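Local coordinates for protein molybdopterin molybdotransferase (Pyrococcus horikoshii, PDB 1UZ5) that probably catalyses the insertion of molybdate into adenylyl-molybdopterin, yielding Mo-molybdopterin and AMP in the biosynthesis of the molybdenum cofactor, at residues L313-V316 against P317-R321; V360-L363 against K364-A368; E234-K237 against A238-K242; A113-F117 against E118-R122. All blocks are in the same frame, centred on the assembly; numbering follows the deposited sequence. Where two conformers were deposited one is given.

Contact 1 of 4, residues L313-V316 against P317-R321; sequences LLVV and PLLLR
P317 presses back on the turn of helix that leads to it. Its CD sits 3.3 Å from V316 CB, tighter than ordinary van der Waals contact, and its CG lies 3.5 Å from the carbonyl O of L313. With the ring closed on the backbone nitrogen, no hydrogen remains to bond the preceding turn. Helix 304-322 thus illustrates how a helix accommodates an internal proline: a wider pi-type turn at 313-315 comes just before, the axis kinks at P317, and regular bonding resumes beyond it. L319 N reaches V315 O at 3.1 Å, and L320 N reaches V316 O at 2.8 Å with 169° at the hydrogen. Each bond is accompanied by two side chains lying alongside and pointing the same way. V315 CG1 meets L319 CD1 at 3.8 Å on the buried flank, where V315, L314 and L318 all pack on F298 of strand 295-300. V316 places CG1 anti to its own nitrogen (chi1 173°), beside the carbonyl carbon, and thereby 3.6 Å from L320 CD1. A glycine in place of P317 would probably lose the ring's packing against V316 and the L313 carbonyl, leaving the kinked backbone freer to turn. The side bearing L313, V316 and P317 is partly open to solvent, although the ring itself is set tightly against V316, whereas L318 is covered by V16 and F19.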
ATOM      1  N   LEU A 313       1.747   3.801 -17.343  1.00 39.92           N
ATOM      2  CA  LEU A 313       3.125   3.681 -17.803  1.00 38.73           C
ATOM      3  C   LEU A 313       4.044   4.827 -17.415  1.00 37.39           C
ATOM      4  O   LEU A 313       5.205   4.605 -17.076  1.00 37.53           O
ATOM      5  CB  LEU A 313       3.154   3.523 -19.325  1.00 36.78           C
ATOM      6  CG  LEU A 313       2.711   2.174 -19.891  1.00 46.26           C
ATOM      7  CD1 LEU A 313       2.546   2.270 -21.398  1.00 43.53           C
ATOM      8  CD2 LEU A 313       3.744   1.117 -19.526  1.00 38.16           C
ATOM      9  N   LEU A 314       3.524   6.049 -17.444  1.00 30.35           N
ATOM     10  CA  LEU A 314       4.340   7.227 -17.161  1.00 34.99           C
ATOM     11  C   LEU A 314       4.158   7.933 -15.825  1.00 34.22           C
ATOM     12  O   LEU A 314       5.137   8.306 -15.179  1.00 37.10           O
ATOM     13  CB  LEU A 314       4.137   8.262 -18.271  1.00 32.65           C
ATOM     14  CG  LEU A 314       4.278   7.791 -19.724  1.00 40.60           C
ATOM     15  CD1 LEU A 314       3.982   8.950 -20.659  1.00 32.19           C
ATOM     16  CD2 LEU A 314       5.678   7.253 -19.966  1.00 40.41           C
ATOM     17  N   VAL A 315       2.914   8.135 -15.410  1.00 30.41           N
ATOM     18  CA  VAL A 315       2.669   8.855 -14.169  1.00 29.25           C
ATOM     19  C   VAL A 315       2.737   8.004 -12.906  1.00 32.40           C
ATOM     20  O   VAL A 315       3.317   8.422 -11.904  1.00 26.45           O
ATOM     21  CB  VAL A 315       1.306   9.578 -14.219  1.00 28.32           C
ATOM     22  CG1 VAL A 315       1.153  10.483 -13.004  1.00 26.92           C
ATOM     23  CG2 VAL A 315       1.198  10.396 -15.511  1.00 28.58           C
ATOM     24  N   VAL A 316       2.153   6.814 -12.955  1.00 32.06           N
ATOM     25  CA  VAL A 316       2.139   5.934 -11.797  1.00 33.35           C
ATOM     26  C   VAL A 316       3.529   5.685 -11.201  1.00 33.75           C
ATOM     27  O   VAL A 316       3.721   5.851  -9.999  1.00 34.13           O
ATOM     28  CB  VAL A 316       1.439   4.600 -12.140  1.00 30.27           C
ATOM     29  CG1 VAL A 316       1.569   3.616 -10.988  1.00 36.15           C
ATOM     30  CG2 VAL A 316      -0.044   4.866 -12.421  1.00 30.78           C
ATOM     31  N   PRO A 317       4.517   5.301 -12.030  1.00 36.93           N
ATOM     32  CA  PRO A 317       5.855   5.060 -11.476  1.00 31.18           C
ATOM     33  C   PRO A 317       6.381   6.260 -10.678  1.00 32.71           C
ATOM     34  O   PRO A 317       7.013   6.098  -9.633  1.00 35.51           O
ATOM     35  CB  PRO A 317       6.687   4.764 -12.720  1.00 35.85           C
ATOM     36  CG  PRO A 317       5.691   4.058 -13.607  1.00 34.92           C
ATOM     37  CD  PRO A 317       4.476   4.952 -13.463  1.00 34.48           C
ATOM     38  N   LEU A 318       6.107   7.463 -11.174  1.00 32.37           N
ATOM     39  CA  LEU A 318       6.540   8.687 -10.510  1.00 31.68           C
ATOM     40  C   LEU A 318       5.878   8.819  -9.141  1.00 37.72           C
ATOM     41  O   LEU A 318       6.539   9.102  -8.141  1.00 35.40           O
ATOM     42  CB  LEU A 318       6.182   9.909 -11.361  1.00 22.08           C
ATOM     43  CG  LEU A 318       6.525  11.285 -10.781  1.00 30.21           C
ATOM     44  CD1 LEU A 318       8.028  11.396 -10.568  1.00 35.01           C
ATOM     45  CD2 LEU A 318       6.041  12.378 -11.723  1.00 31.52           C
ATOM     46  N   LEU A 319       4.567   8.613  -9.106  1.00 29.03           N
ATOM     47  CA  LEU A 319       3.811   8.725  -7.867  1.00 34.89           C
ATOM     48  C   LEU A 319       4.209   7.657  -6.849  1.00 28.64           C
ATOM     49  O   LEU A 319       4.341   7.942  -5.661  1.00 33.92           O
ATOM     50  CB  LEU A 319       2.311   8.644  -8.171  1.00 29.71           C
ATOM     51  CG  LEU A 319       1.853   9.697  -9.187  1.00 36.67           C
ATOM     52  CD1 LEU A 319       0.347   9.613  -9.406  1.00 31.00           C
ATOM     53  CD2 LEU A 319       2.239  11.082  -8.683  1.00 37.75           C
ATOM     54  N   LEU A 320       4.402   6.430  -7.318  1.00 24.92           N
ATOM     55  CA  LEU A 320       4.787   5.344  -6.432  1.00 33.03           C
ATOM     56  C   LEU A 320       6.141   5.622  -5.784  1.00 42.07           C
ATOM     57  O   LEU A 320       6.322   5.395  -4.590  1.00 35.06           O
ATOM     58  CB  LEU A 320       4.832   4.020  -7.201  1.00 27.20           C
ATOM     59  CG  LEU A 320       3.475   3.504  -7.691  1.00 41.35           C
ATOM     60  CD1 LEU A 320       3.644   2.152  -8.371  1.00 38.37           C
ATOM     61  CD2 LEU A 320       2.519   3.384  -6.510  1.00 37.07           C
ATOM     62  N   ARG A 321       7.088   6.125  -6.571  1.00 34.86           N
ATOM     63  CA  ARG A 321       8.415   6.432  -6.052  1.00 34.87           C
ATOM     64  C   ARG A 321       8.342   7.523  -5.000  1.00 32.91           C
ATOM     65  O   ARG A 321       9.094   7.511  -4.031  1.00 39.31           O
ATOM     66  CB  ARG A 321       9.340   6.860  -7.186  1.00 38.73           C
ATOM     67  CG  ARG A 321       9.722   5.720  -8.111  1.00 42.73           C
ATOM     68  CD  ARG A 321      10.280   6.251  -9.411  1.00 44.34           C
ATOM     69  NE  ARG A 321      10.494   5.150 -10.348  0.50 36.82           N
ATOM     70  CZ  ARG A 321      10.451   5.265 -11.671  0.50 38.70           C
ATOM     71  NH1 ARG A 321      10.660   4.199 -12.430  0.50 34.00           N
ATOM     72  NH2 ARG A 321      10.192   6.439 -12.236  0.50 25.36           N
TER

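Contact 2 of 4, residues V360-L363 against K364-A368; sequences VPIL and KGSGA
S366 turns its side chain back to the carbonyl of L363, closing a short loop between the end of strand 358-361 and the start of helix 368-374. Starting from the backbone, S366 CB stands 3.6 Å from L363 O. The next atom, OG, takes the crowded position between the serine's own nitrogen and carbonyl carbon (chi1 65°), and from there donates a short hydrogen bond of 2.6 Å to L363 O. It approaches tilted 31° from the carbonyl plane. The same OG lies 4.2 Å from I362 CG2, a looser apolar neighbour, and is also hydrogen-bonded to S371 OG of the helix, which G367 O binds as well. With an alanine at S366, L363 O would probably lose its short hydroxyl bond, keeping the weak one from S371, and one of the loop's links to S371 would go. The main chain supplies a second closure: K364 to G367 form a type I beta turn, with G367 N bonded to K364 O at 2.8 Å, and G367 is the N-cap residue of the helix. On the outer side, the K364 chain bends back until its CD is 3.9 Å from L363 CB. The chemistry is that of hydroxyls and backbone amides rather than paired charges, consistent with an exposed strand-to-helix passage held largely by directed hydrogen bonds.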
ATOM      1  N   VAL A 360      -8.988 -11.072 -22.838  1.00 56.02           N
ATOM      2  CA  VAL A 360      -9.832 -10.794 -23.992  1.00 57.86           C
ATOM      3  C   VAL A 360      -9.543  -9.396 -24.527  1.00 56.95           C
ATOM      4  O   VAL A 360      -9.835  -8.398 -23.870  1.00 54.56           O
ATOM      5  CB  VAL A 360     -11.324 -10.878 -23.624  1.00 58.85           C
ATOM      6  CG1 VAL A 360     -12.175 -10.672 -24.864  1.00 57.96           C
ATOM      7  CG2 VAL A 360     -11.625 -12.220 -22.983  1.00 62.45           C
ATOM      8  N   PRO A 361      -8.958  -9.309 -25.731  1.00 56.17           N
ATOM      9  CA  PRO A 361      -8.638  -8.012 -26.333  1.00 57.49           C
ATOM     10  C   PRO A 361      -9.872  -7.124 -26.446  1.00 58.40           C
ATOM     11  O   PRO A 361     -10.962  -7.600 -26.759  1.00 60.70           O
ATOM     12  CB  PRO A 361      -8.080  -8.398 -27.700  1.00 53.69           C
ATOM     13  CG  PRO A 361      -7.440  -9.726 -27.433  1.00 52.86           C
ATOM     14  CD  PRO A 361      -8.484 -10.412 -26.584  1.00 54.93           C
ATOM     15  N   ILE A 362      -9.696  -5.834 -26.185  1.00 54.28           N
ATOM     16  CA  ILE A 362     -10.799  -4.887 -26.271  1.00 55.94           C
ATOM     17  C   ILE A 362     -10.802  -4.222 -27.644  1.00 65.83           C
ATOM     18  O   ILE A 362      -9.753  -3.832 -28.156  1.00 66.30           O
ATOM     19  CB  ILE A 362     -10.688  -3.816 -25.169  1.00 48.05           C
ATOM     20  CG1 ILE A 362     -10.878  -4.479 -23.802  1.00 43.98           C
ATOM     21  CG2 ILE A 362     -11.724  -2.722 -25.391  1.00 47.50           C
ATOM     22  CD1 ILE A 362     -10.752  -3.537 -22.636  1.00 47.72           C
ATOM     23  N   LEU A 363     -11.988  -4.094 -28.234  1.00 74.07           N
ATOM     24  CA  LEU A 363     -12.126  -3.498 -29.559  1.00 75.79           C
ATOM     25  C   LEU A 363     -12.630  -2.057 -29.574  1.00 77.02           C
ATOM     26  O   LEU A 363     -13.180  -1.557 -28.594  1.00 78.42           O
ATOM     27  CB  LEU A 363     -13.051  -4.361 -30.420  1.00 79.63           C
ATOM     28  CG  LEU A 363     -12.652  -5.828 -30.588  1.00 76.47           C
ATOM     29  CD1 LEU A 363     -13.684  -6.536 -31.448  1.00 76.74           C
ATOM     30  CD2 LEU A 363     -11.271  -5.918 -31.221  1.00 80.02           C
ATOM     31  N   LYS A 364     -12.439  -1.410 -30.718  1.00 78.89           N
ATOM     32  CA  LYS A 364     -12.846  -0.027 -30.946  1.00 77.06           C
ATOM     33  C   LYS A 364     -14.356   0.185 -30.858  1.00 74.37           C
ATOM     34  O   LYS A 364     -14.857   0.828 -29.935  1.00 72.52           O
ATOM     35  CB  LYS A 364     -12.365   0.433 -32.328  1.00 78.57           C
ATOM     36  CG  LYS A 364     -11.645  -0.638 -33.163  1.00 79.20           C
ATOM     37  CD  LYS A 364     -12.479  -1.909 -33.362  1.00 83.10           C
ATOM     38  CE  LYS A 364     -13.798  -1.639 -34.069  1.00 84.06           C
ATOM     39  NZ  LYS A 364     -14.683  -2.839 -34.056  1.00 75.88           N
ATOM     40  N   GLY A 365     -15.069  -0.361 -31.836  1.00 69.45           N
ATOM     41  CA  GLY A 365     -16.514  -0.225 -31.900  1.00 70.61           C
ATOM     42  C   GLY A 365     -17.287  -0.418 -30.611  1.00 70.19           C
ATOM     43  O   GLY A 365     -18.422   0.047 -30.499  1.00 73.93           O
ATOM     44  N   SER A 366     -16.695  -1.101 -29.636  1.00 65.83           N
ATOM     45  CA  SER A 366     -17.378  -1.330 -28.369  1.00 59.62           C
ATOM     46  C   SER A 366     -17.712   0.002 -27.704  1.00 52.82           C
ATOM     47  O   SER A 366     -18.586   0.072 -26.841  1.00 58.38           O
ATOM     48  CB  SER A 366     -16.508  -2.171 -27.433  1.00 61.39           C
ATOM     49  OG  SER A 366     -15.331  -1.475 -27.072  1.00 69.85           O
ATOM     50  N   GLY A 367     -17.018   1.059 -28.115  1.00 36.61           N
ATOM     51  CA  GLY A 367     -17.269   2.369 -27.537  1.00 42.23           C
ATOM     52  C   GLY A 367     -16.183   2.806 -26.570  1.00 32.13           C
ATOM     53  O   GLY A 367     -15.566   1.978 -25.904  1.00 27.43           O
ATOM     54  N   ALA A 368     -15.952   4.109 -26.486  1.00 24.95           N
ATOM     55  CA  ALA A 368     -14.923   4.645 -25.605  1.00 32.25           C
ATOM     56  C   ALA A 368     -15.166   4.347 -24.124  1.00 30.50           C
ATOM     57  O   ALA A 368     -14.255   3.924 -23.415  1.00 30.53           O
ATOM     58  CB  ALA A 368     -14.794   6.148 -25.813  1.00 28.16           C
TER

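Contact 3 of 4, residues E234-K237 against A238-K242; sequences ESLK and ALIEK
A238 makes the first of four successive helical bonds: its N donates to E234 O at 3.0 Å, and its CB rests 3.4 Å from that same oxygen on the exposed side. L239 follows with a longer bond, N to S235 O at 3.3 Å, while its side chain leaves for A229 and I186. S235 itself is occupied near the start of the helix, its OG bonded to R230 N and its own N to D232 OD1. At I240 the contact turns inward. The isoleucine N bonds L236 O, and the two side chains cross obliquely, with I240 CD1 3.8 Å from L236 CG. CG1 of I240, anti to the carbonyl carbon (chi1 -71°), passes 3.2 Å from L236 O, and V267 and L271 of helix 263-271 touch the residue. E241 returns to the surface, its N bonded to K237 O. Its carboxylate lies alongside the lysine chain, OE2 touching K237 CG at 3.3 Å, but K237 NZ, 4.4 Å from OE2, stops short of a salt bridge. Any attraction is probably modest; the lysine chain also touches E270. K242 completes the turn by bonding back to A238 O, and its side chain reaches M226. Apolar residues on one flank and charged ones on the other make 233-246 an amphipathic helix, laid against parallel strands 182-188 and 222-229 as in an alpha/beta domain.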
ATOM      1  N   GLU A 234      -5.178  30.772 -24.749  1.00 44.27           N
ATOM      2  CA  GLU A 234      -5.562  31.463 -23.524  1.00 53.00           C
ATOM      3  C   GLU A 234      -6.168  30.554 -22.456  1.00 56.46           C
ATOM      4  O   GLU A 234      -5.682  30.511 -21.327  1.00 58.34           O
ATOM      5  CB  GLU A 234      -6.530  32.610 -23.834  1.00 63.37           C
ATOM      6  CG  GLU A 234      -7.879  32.184 -24.387  1.00 88.17           C
ATOM      7  CD  GLU A 234      -8.826  33.358 -24.577  1.00100.69           C
ATOM      8  OE1 GLU A 234      -9.133  34.044 -23.577  1.00105.24           O
ATOM      9  OE2 GLU A 234      -9.263  33.593 -25.723  1.00106.31           O
ATOM     10  N   SER A 235      -7.223  29.830 -22.812  1.00 51.58           N
ATOM     11  CA  SER A 235      -7.887  28.942 -21.865  1.00 49.85           C
ATOM     12  C   SER A 235      -6.929  27.933 -21.238  1.00 45.81           C
ATOM     13  O   SER A 235      -6.872  27.792 -20.018  1.00 42.28           O
ATOM     14  CB  SER A 235      -9.030  28.194 -22.557  1.00 54.26           C
ATOM     15  OG  SER A 235      -9.713  27.348 -21.648  1.00 50.89           O
ATOM     16  N   LEU A 236      -6.175  27.235 -22.077  1.00 41.40           N
ATOM     17  CA  LEU A 236      -5.241  26.230 -21.599  1.00 45.17           C
ATOM     18  C   LEU A 236      -4.086  26.804 -20.769  1.00 49.39           C
ATOM     19  O   LEU A 236      -3.748  26.261 -19.715  1.00 43.94           O
ATOM     20  CB  LEU A 236      -4.697  25.430 -22.783  1.00 36.59           C
ATOM     21  CG  LEU A 236      -3.869  24.196 -22.433  1.00 50.83           C
ATOM     22  CD1 LEU A 236      -4.669  23.283 -21.519  1.00 47.04           C
ATOM     23  CD2 LEU A 236      -3.484  23.471 -23.704  1.00 51.46           C
ATOM     24  N   LYS A 237      -3.487  27.898 -21.230  1.00 43.59           N
ATOM     25  CA  LYS A 237      -2.370  28.501 -20.505  1.00 40.24           C
ATOM     26  C   LYS A 237      -2.777  28.958 -19.107  1.00 42.25           C
ATOM     27  O   LYS A 237      -2.048  28.743 -18.139  1.00 37.52           O
ATOM     28  CB  LYS A 237      -1.795  29.697 -21.270  1.00 41.32           C
ATOM     29  CG  LYS A 237      -0.473  30.198 -20.691  1.00 50.54           C
ATOM     30  CD  LYS A 237       0.041  31.452 -21.386  1.00 63.09           C
ATOM     31  CE  LYS A 237      -0.818  32.664 -21.054  1.00 73.56           C
ATOM     32  NZ  LYS A 237      -0.247  33.927 -21.610  1.00 79.02           N
ATOM     33  N   ALA A 238      -3.943  29.585 -19.007  1.00 35.05           N
ATOM     34  CA  ALA A 238      -4.446  30.075 -17.729  1.00 41.47           C
ATOM     35  C   ALA A 238      -4.678  28.948 -16.727  1.00 46.95           C
ATOM     36  O   ALA A 238      -4.360  29.083 -15.542  1.00 40.21           O
ATOM     37  CB  ALA A 238      -5.737  30.843 -17.943  1.00 39.96           C
ATOM     38  N   LEU A 239      -5.236  27.840 -17.205  1.00 37.19           N
ATOM     39  CA  LEU A 239      -5.523  26.707 -16.335  1.00 37.28           C
ATOM     40  C   LEU A 239      -4.252  25.967 -15.931  1.00 37.91           C
ATOM     41  O   LEU A 239      -4.118  25.542 -14.786  1.00 38.88           O
ATOM     42  CB  LEU A 239      -6.508  25.754 -17.020  1.00 38.41           C
ATOM     43  CG  LEU A 239      -7.298  24.815 -16.104  1.00 45.02           C
ATOM     44  CD1 LEU A 239      -7.931  25.612 -14.969  1.00 36.29           C
ATOM     45  CD2 LEU A 239      -8.373  24.094 -16.916  1.00 40.18           C
ATOM     46  N   ILE A 240      -3.321  25.810 -16.867  1.00 35.23           N
ATOM     47  CA  ILE A 240      -2.067  25.137 -16.563  1.00 36.47           C
ATOM     48  C   ILE A 240      -1.304  25.942 -15.511  1.00 47.22           C
ATOM     49  O   ILE A 240      -0.667  25.373 -14.623  1.00 33.26           O
ATOM     50  CB  ILE A 240      -1.186  24.978 -17.816  1.00 31.42           C
ATOM     51  CG1 ILE A 240      -1.805  23.937 -18.752  1.00 36.54           C
ATOM     52  CG2 ILE A 240       0.220  24.557 -17.417  1.00 37.34           C
ATOM     53  CD1 ILE A 240      -0.993  23.670 -20.005  1.00 36.18           C
ATOM     54  N   GLU A 241      -1.373  27.266 -15.611  1.00 41.74           N
ATOM     55  CA  GLU A 241      -0.697  28.125 -14.648  1.00 47.14           C
ATOM     56  C   GLU A 241      -1.253  27.911 -13.244  1.00 43.24           C
ATOM     57  O   GLU A 241      -0.498  27.873 -12.275  1.00 41.80           O
ATOM     58  CB  GLU A 241      -0.840  29.593 -15.048  1.00 43.55           C
ATOM     59  CG  GLU A 241       0.182  30.048 -16.077  1.00 49.00           C
ATOM     60  CD  GLU A 241      -0.077  31.459 -16.558  1.00 63.43           C
ATOM     61  OE1 GLU A 241      -0.288  32.348 -15.705  1.00 71.72           O
ATOM     62  OE2 GLU A 241      -0.064  31.680 -17.787  1.00 73.50           O
ATOM     63  N   LYS A 242      -2.572  27.771 -13.137  1.00 39.69           N
ATOM     64  CA  LYS A 242      -3.206  27.543 -11.843  1.00 44.70           C
ATOM     65  C   LYS A 242      -2.857  26.148 -11.333  1.00 41.72           C
ATOM     66  O   LYS A 242      -2.589  25.954 -10.151  1.00 42.21           O
ATOM     67  CB  LYS A 242      -4.724  27.688 -11.957  1.00 44.95           C
ATOM     68  CG  LYS A 242      -5.181  29.081 -12.355  1.00 61.11           C
ATOM     69  CD  LYS A 242      -6.699  29.204 -12.348  1.00 64.61           C
ATOM     70  CE  LYS A 242      -7.133  30.611 -12.733  1.00 70.52           C
ATOM     71  NZ  LYS A 242      -8.610  30.784 -12.660  1.00 79.03           N
TER

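Contact 4 of 4, residues A113-F117 against E118-R122; sequences AVIQF and EDVER
I115 and V120 meet across a tight surface turn that joins strand 113-116 to strand 120-123, the two outermost strands of a six-stranded mixed sheet; that a turn this short can connect them is consistent with a curled, barrel-like sheet. The apolar inner side is close-packed, with I115 CG2 lying slantwise against V120 CG1 at a tight 3.5 Å. Y59 lies beside V120 and I129 beside I115. In the backbone, D119 N donates to Q116 O at 3.0 Å, from well above the carbonyl plane (58° out of it), so the bond misses the usual lone-pair direction. The polar outer side is less closely knit. Q116 and D119 run side by side with amide and carboxylate planes steeply inclined, and although Q116 NE2 comes to 3.4 Å from D119 OD2 the angle is too poor for a hydrogen bond. A water instead donates to D119 OD2 at 3.1 Å and accepts only weakly from Q116 N. F117, its CG anti to the backbone nitrogen (chi1 -170°), meets two charged groups at the ring edge. E118, bent at chi2, brings OE2 to 3.9 Å from F117 CD2, and R122 brings NH1 to 3.7 Å from F117 CZ, the guanidinium and ring planes 58° apart. Since the arginine sits at the edge rather than over a face, it makes no cation-pi stack. The apolar pair and the out-of-plane backbone bond thus probably set the turn, while the charged groups border it and a weakly held water links D119 to the Q116 backbone.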
ATOM      1  N   ALA A 113       8.301 -20.766  36.258  1.00 22.71           N
ATOM      2  CA  ALA A 113       7.400 -21.758  35.695  1.00 21.30           C
ATOM      3  C   ALA A 113       6.034 -21.655  36.347  1.00 17.33           C
ATOM      4  O   ALA A 113       5.904 -21.153  37.463  1.00 21.91           O
ATOM      5  CB  ALA A 113       7.963 -23.167  35.893  1.00 24.72           C
ATOM      6  N   VAL A 114       5.017 -22.120  35.629  1.00 21.41           N
ATOM      7  CA  VAL A 114       3.662 -22.139  36.149  1.00 23.30           C
ATOM      8  C   VAL A 114       3.122 -23.547  35.944  1.00 25.68           C
ATOM      9  O   VAL A 114       3.121 -24.065  34.828  1.00 23.44           O
ATOM     10  CB  VAL A 114       2.723 -21.147  35.416  1.00 18.33           C
ATOM     11  CG1 VAL A 114       1.316 -21.250  36.011  1.00 16.41           C
ATOM     12  CG2 VAL A 114       3.245 -19.718  35.558  1.00 19.01           C
ATOM     13  N   ILE A 115       2.674 -24.171  37.023  1.00 23.25           N
ATOM     14  CA  ILE A 115       2.129 -25.523  36.937  1.00 23.58           C
ATOM     15  C   ILE A 115       0.611 -25.420  36.880  1.00 26.15           C
ATOM     16  O   ILE A 115      -0.003 -24.836  37.769  1.00 29.87           O
ATOM     17  CB  ILE A 115       2.540 -26.360  38.165  1.00 28.39           C
ATOM     18  CG1 ILE A 115       4.070 -26.399  38.269  1.00 20.82           C
ATOM     19  CG2 ILE A 115       1.960 -27.765  38.055  1.00 31.25           C
ATOM     20  CD1 ILE A 115       4.607 -27.173  39.479  1.00 31.74           C
ATOM     21  N   GLN A 116       0.016 -25.967  35.822  1.00 24.62           N
ATOM     22  CA  GLN A 116      -1.431 -25.930  35.638  1.00 31.74           C
ATOM     23  C   GLN A 116      -2.165 -26.264  36.921  1.00 28.88           C
ATOM     24  O   GLN A 116      -1.720 -27.097  37.705  1.00 29.73           O
ATOM     25  CB  GLN A 116      -1.876 -26.918  34.563  1.00 35.87           C
ATOM     26  CG  GLN A 116      -1.313 -26.669  33.188  1.00 53.79           C
ATOM     27  CD  GLN A 116      -1.782 -27.714  32.195  1.00 58.34           C
ATOM     28  OE1 GLN A 116      -2.970 -27.804  31.892  1.00 61.66           O
ATOM     29  NE2 GLN A 116      -0.850 -28.519  31.694  1.00 61.96           N
ATOM     30  N   PHE A 117      -3.303 -25.611  37.109  1.00 27.42           N
ATOM     31  CA  PHE A 117      -4.129 -25.799  38.289  1.00 33.09           C
ATOM     32  C   PHE A 117      -4.428 -27.278  38.548  1.00 37.18           C
ATOM     33  O   PHE A 117      -4.317 -27.758  39.673  1.00 33.35           O
ATOM     34  CB  PHE A 117      -5.441 -25.030  38.104  1.00 32.79           C
ATOM     35  CG  PHE A 117      -6.277 -24.939  39.348  1.00 50.98           C
ATOM     36  CD1 PHE A 117      -5.836 -24.204  40.446  1.00 50.49           C
ATOM     37  CD2 PHE A 117      -7.502 -25.589  39.426  1.00 46.96           C
ATOM     38  CE1 PHE A 117      -6.605 -24.117  41.606  1.00 48.71           C
ATOM     39  CE2 PHE A 117      -8.279 -25.509  40.584  1.00 53.29           C
ATOM     40  CZ  PHE A 117      -7.828 -24.771  41.675  1.00 42.64           C
ATOM     41  N   GLU A 118      -4.794 -27.993  37.492  1.00 36.86           N
ATOM     42  CA  GLU A 118      -5.152 -29.403  37.593  1.00 45.70           C
ATOM     43  C   GLU A 118      -4.006 -30.368  37.886  1.00 44.82           C
ATOM     44  O   GLU A 118      -4.257 -31.517  38.243  1.00 43.53           O
ATOM     45  CB  GLU A 118      -5.856 -29.858  36.309  1.00 43.62           C
ATOM     46  CG  GLU A 118      -6.886 -28.875  35.759  1.00 67.23           C
ATOM     47  CD  GLU A 118      -6.254 -27.594  35.228  1.00 80.70           C
ATOM     48  OE1 GLU A 118      -5.358 -27.681  34.359  1.00 75.00           O
ATOM     49  OE2 GLU A 118      -6.655 -26.499  35.679  1.00 90.55           O
ATOM     50  N   ASP A 119      -2.760 -29.926  37.742  1.00 40.27           N
ATOM     51  CA  ASP A 119      -1.635 -30.823  37.987  1.00 34.27           C
ATOM     52  C   ASP A 119      -1.059 -30.789  39.396  1.00 40.65           C
ATOM     53  O   ASP A 119       0.040 -31.289  39.632  1.00 48.46           O
ATOM     54  CB  ASP A 119      -0.514 -30.576  36.973  1.00 37.88           C
ATOM     55  CG  ASP A 119      -0.937 -30.890  35.551  1.00 48.47           C
ATOM     56  OD1 ASP A 119      -1.597 -31.929  35.347  1.00 57.07           O
ATOM     57  OD2 ASP A 119      -0.603 -30.108  34.635  1.00 53.72           O
ATOM     58  N   VAL A 120      -1.788 -30.201  40.335  1.00 36.32           N
ATOM     59  CA  VAL A 120      -1.320 -30.155  41.713  1.00 31.54           C
ATOM     60  C   VAL A 120      -2.507 -30.428  42.615  1.00 35.02           C
ATOM     61  O   VAL A 120      -3.653 -30.360  42.172  1.00 35.56           O
ATOM     62  CB  VAL A 120      -0.734 -28.767  42.092  1.00 40.23           C
ATOM     63  CG1 VAL A 120       0.238 -28.298  41.022  1.00 34.25           C
ATOM     64  CG2 VAL A 120      -1.858 -27.759  42.294  1.00 27.56           C
ATOM     65  N   GLU A 121      -2.233 -30.743  43.875  1.00 35.58           N
ATOM     66  CA  GLU A 121      -3.292 -30.998  44.841  1.00 43.99           C
ATOM     67  C   GLU A 121      -3.206 -29.942  45.940  1.00 37.98           C
ATOM     68  O   GLU A 121      -2.151 -29.750  46.545  1.00 39.06           O
ATOM     69  CB  GLU A 121      -3.151 -32.406  45.438  1.00 49.84           C
ATOM     70  CG  GLU A 121      -4.115 -32.691  46.586  1.00 63.25           C
ATOM     71  CD  GLU A 121      -4.169 -34.161  46.966  1.00 70.70           C
ATOM     72  OE1 GLU A 121      -4.658 -34.966  46.145  1.00 76.26           O
ATOM     73  OE2 GLU A 121      -3.723 -34.512  48.078  1.00 67.77           O
ATOM     74  N   ARG A 122      -4.317 -29.256  46.188  1.00 40.19           N
ATOM     75  CA  ARG A 122      -4.357 -28.210  47.204  1.00 45.18           C
ATOM     76  C   ARG A 122      -4.650 -28.745  48.600  1.00 47.90           C
ATOM     77  O   ARG A 122      -5.615 -29.478  48.795  1.00 53.48           O
ATOM     78  CB  ARG A 122      -5.415 -27.172  46.831  1.00 51.37           C
ATOM     79  CG  ARG A 122      -5.125 -26.419  45.546  1.00 56.35           C
ATOM     80  CD  ARG A 122      -6.314 -25.570  45.158  1.00 59.81           C
ATOM     81  NE  ARG A 122      -6.704 -24.669  46.235  1.00 68.62           N
ATOM     82  CZ  ARG A 122      -7.809 -23.930  46.225  1.00 76.51           C
ATOM     83  NH1 ARG A 122      -8.637 -23.987  45.190  1.00 77.65           N
ATOM     84  NH2 ARG A 122      -8.085 -23.133  47.249  1.00 77.88           N
TER
HETATM   85  O   HOH W   1       1.871 -28.329  34.324  1.00 40.80           O

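In the fold
Along the chain the order is contact 4, contact 3, contact 1, contact 2, with no overlap. Contacts 3 and 1 both belong to the probable molybdopterin-binding region, on helices 233-246 and 304-322; their centres are about 24 Å apart, and both helices pack on strands of one mixed sheet. Contact 2, in the C-terminal region, lies about 26 Å from contact 1 between centres. Contact 4, on a separate sheet of the N-terminal region, is far away: about 61 Å from contact 1 and about 80 Å from contact 3, centre to centre. No two contacts touch. The spread reflects an elongated, multidomain MoeA chain in which each region has its own local packing.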